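Local coordinates for 2-C-methyl-D-erythritol 4-phosphate cytidylyltransferase (Anaerococcus prevotii, PDB 4KT7), which probably transfers a cytidylyl group from CTP to 2-C-methyl-D-erythritol 4-phosphate, releasing diphosphate, in the non-mevalonate route to isoprenoids, at residues D54-I60 with N78-G84. Sequence-based numbering, arbitrary orientation.
Sequences DEIILVI and NIRYVYG
E55-I60 and I79-Y83 are the two parallel strands of a beta-alpha-beta unit in the Rossmann-like sheet of this GT-A-type nucleotidyltransferase, joined through helix 65-73. Strand 55-60 also pairs with strand 10-16 on its other flank, whereas 79-83 ends this side of the chain's sheet. Six backbone hydrogen bonds run in the staggered parallel pattern, in which alternate residues of the inner strand bond outward: I56, L58 and I60 each donate and accept, from I56 N to N78 O (2.9 Å) through to G84 N to I60 O (2.7 Å). Side chains alternate between two faces. On the one turned to helices 39-48 and 65-73, I56 and I79 lie side by side, CD1 to CD1 at 3.7 Å, and L72 of the crossover helix touches L58, I79 and Y81. On the other, V82 CG2 meets I57 CG2 (3.9 Å) and V59 CG2. There R80, its chain extended from CG to NE, runs alongside I57 until I57 CD1 sits over the centre of one guanidinium face, 3.3 Å from R80 CZ. The same group forms a salt bridge with E55, whose other carboxylate oxygen, OE2, is bonded to S11 and D100; R80 NH2 also reaches the carbonyl of A98. A methionine in place of R80 would probably leave the buried E55 carboxylate without its charge partner and A98 O without this donor. Both R80 NH1 (3.0 Å) and NH2 (3.2 Å) converge on E55 OE1 from one face of the carboxylate, whose plane stands 66° from that of the guanidinium, while a water bonded to N78 ND2 donates to that same oxygen.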
loop_
_atom_site.group_PDB
_atom_site.type_symbol
_atom_site.label_atom_id
_atom_site.label_comp_id
_atom_site.label_asym_id
_atom_site.label_seq_id
_atom_site.Cartn_x
_atom_site.Cartn_y
_atom_site.Cartn_z
ATOM N N ASP A 54 -14.476 22.442 -16.884
ATOM C CA ASP A 54 -15.478 23.493 -17.120
ATOM C C ASP A 54 -16.464 23.680 -15.971
ATOM O O ASP A 54 -17.057 24.744 -15.833
ATOM C CB ASP A 54 -16.245 23.245 -18.420
ATOM C CG ASP A 54 -15.345 23.269 -19.636
ATOM O OD1 ASP A 54 -14.862 24.363 -19.968
ATOM O OD2 ASP A 54 -15.118 22.193 -20.252
ATOM N N GLU A 55 -16.649 22.643 -15.166
ATOM C CA GLU A 55 -17.532 22.731 -14.003
ATOM C C GLU A 55 -17.120 21.725 -12.958
ATOM O O GLU A 55 -16.541 20.686 -13.285
ATOM C CB GLU A 55 -18.978 22.419 -14.385
ATOM C CG GLU A 55 -19.252 20.942 -14.565
ATOM C CD GLU A 55 -20.698 20.631 -14.954
ATOM O OE1 GLU A 55 -21.580 21.521 -14.842
ATOM O OE2 GLU A 55 -20.945 19.485 -15.379
ATOM N N ILE A 56 -17.451 22.015 -11.703
ATOM C CA ILE A 56 -17.097 21.134 -10.590
ATOM C C ILE A 56 -18.337 20.819 -9.756
ATOM O O ILE A 56 -19.018 21.734 -9.265
ATOM C CB ILE A 56 -16.049 21.808 -9.670
ATOM C CG1 ILE A 56 -14.762 22.133 -10.444
ATOM C CG2 ILE A 56 -15.742 20.931 -8.441
ATOM C CD1 ILE A 56 -13.710 22.844 -9.572
ATOM N N ILE A 57 -18.614 19.529 -9.588
ATOM C CA ILE A 57 -19.750 19.056 -8.796
ATOM C C ILE A 57 -19.222 18.386 -7.534
ATOM O O ILE A 57 -18.478 17.398 -7.617
ATOM C CB ILE A 57 -20.585 17.991 -9.550
ATOM C CG1 ILE A 57 -20.998 18.487 -10.935
ATOM C CG2 ILE A 57 -21.819 17.607 -8.742
ATOM C CD1 ILE A 57 -21.675 19.767 -10.919
ATOM N N LEU A 58 -19.567 18.950 -6.380
ATOM C CA LEU A 58 -19.252 18.344 -5.091
ATOM C C LEU A 58 -20.398 17.447 -4.700
ATOM O O LEU A 58 -21.564 17.826 -4.790
ATOM C CB LEU A 58 -19.089 19.404 -4.005
ATOM C CG LEU A 58 -17.809 20.222 -4.049
ATOM C CD1 LEU A 58 -17.979 21.494 -3.226
ATOM C CD2 LEU A 58 -16.689 19.384 -3.480
ATOM N N VAL A 59 -20.088 16.246 -4.255
ATOM C CA VAL A 59 -21.151 15.416 -3.726
ATOM C C VAL A 59 -20.942 15.331 -2.219
ATOM O O VAL A 59 -19.884 14.872 -1.751
ATOM C CB VAL A 59 -21.163 14.031 -4.389
ATOM C CG1 VAL A 59 -22.377 13.261 -3.944
ATOM C CG2 VAL A 59 -21.177 14.168 -5.934
ATOM N N ILE A 60 -21.936 15.788 -1.459
ATOM C CA ILE A 60 -21.765 15.983 -0.021
ATOM C C ILE A 60 -22.754 15.199 0.838
ATOM O O ILE A 60 -23.755 14.671 0.343
ATOM C CB ILE A 60 -21.892 17.472 0.354
ATOM C CG1 ILE A 60 -23.334 17.946 0.165
ATOM C CG2 ILE A 60 -20.921 18.310 -0.478
ATOM C CD1 ILE A 60 -23.649 19.311 0.821
ATOM N N ASN A 78 -17.542 27.861 -11.673
ATOM C CA ASN A 78 -18.752 27.091 -11.896
ATOM C C ASN A 78 -18.718 25.868 -10.990
ATOM O O ASN A 78 -18.506 24.732 -11.445
ATOM C CB ASN A 78 -18.859 26.690 -13.369
ATOM C CG ASN A 78 -20.212 26.099 -13.721
ATOM O OD1 ASN A 78 -21.133 26.090 -12.903
ATOM N ND2 ASN A 78 -20.340 25.609 -14.950
ATOM N N ILE A 79 -18.905 26.113 -9.698
ATOM C CA ILE A 79 -18.856 25.053 -8.700
ATOM C C ILE A 79 -20.187 24.961 -7.971
ATOM O O ILE A 79 -20.699 25.963 -7.473
ATOM C CB ILE A 79 -17.754 25.323 -7.659
ATOM C CG1 ILE A 79 -16.405 25.525 -8.347
ATOM C CG2 ILE A 79 -17.675 24.187 -6.650
ATOM C CD1 ILE A 79 -15.228 25.473 -7.391
ATOM N N ARG A 80 -20.753 23.764 -7.901
ATOM C CA ARG A 80 -21.973 23.577 -7.124
ATOM C C ARG A 80 -21.949 22.221 -6.445
ATOM O O ARG A 80 -20.991 21.455 -6.603
ATOM C CB ARG A 80 -23.209 23.726 -8.012
ATOM C CG ARG A 80 -23.240 22.743 -9.166
ATOM C CD ARG A 80 -24.404 22.999 -10.126
ATOM N NE ARG A 80 -24.536 21.886 -11.069
ATOM C CZ ARG A 80 -23.911 21.826 -12.240
ATOM N NH1 ARG A 80 -23.126 22.826 -12.619
ATOM N NH2 ARG A 80 -24.068 20.768 -13.030
ATOM N N TYR A 81 -22.996 21.920 -5.688
ATOM C CA TYR A 81 -23.045 20.662 -4.949
ATOM C C TYR A 81 -24.395 19.975 -5.048
ATOM O O TYR A 81 -25.428 20.639 -5.223
ATOM C CB TYR A 81 -22.683 20.905 -3.478
ATOM C CG TYR A 81 -23.662 21.779 -2.711
ATOM C CD1 TYR A 81 -24.811 21.243 -2.140
ATOM C CD2 TYR A 81 -23.410 23.134 -2.523
ATOM C CE1 TYR A 81 -25.692 22.039 -1.425
ATOM C CE2 TYR A 81 -24.290 23.938 -1.816
ATOM C CZ TYR A 81 -25.426 23.381 -1.269
ATOM O OH TYR A 81 -26.295 24.175 -0.560
ATOM N N VAL A 82 -24.370 18.647 -4.925
ATOM C CA VAL A 82 -25.571 17.828 -4.769
ATOM C C VAL A 82 -25.410 16.929 -3.545
ATOM O O VAL A 82 -24.284 16.714 -3.071
ATOM C CB VAL A 82 -25.852 16.949 -6.022
ATOM C CG1 VAL A 82 -26.284 17.830 -7.188
ATOM C CG2 VAL A 82 -24.626 16.151 -6.402
ATOM N N TYR A 83 -26.521 16.405 -3.032
ATOM C CA TYR A 83 -26.460 15.495 -1.892
ATOM C C TYR A 83 -25.996 14.125 -2.378
ATOM O O TYR A 83 -26.382 13.677 -3.463
ATOM C CB TYR A 83 -27.830 15.337 -1.226
ATOM C CG TYR A 83 -28.386 16.568 -0.531
ATOM C CD1 TYR A 83 -27.579 17.638 -0.193
ATOM C CD2 TYR A 83 -29.736 16.637 -0.205
ATOM C CE1 TYR A 83 -28.109 18.758 0.458
ATOM C CE2 TYR A 83 -30.273 17.735 0.434
ATOM C CZ TYR A 83 -29.463 18.792 0.766
ATOM O OH TYR A 83 -30.025 19.874 1.401
ATOM N N GLY A 84 -25.183 13.442 -1.576
ATOM C CA GLY A 84 -24.754 12.098 -1.933
ATOM C C GLY A 84 -25.755 11.053 -1.462
ATOM O O GLY A 84 -26.867 11.389 -1.077
HETATM O O HOH W 1 -22.709 24.061 -15.540
#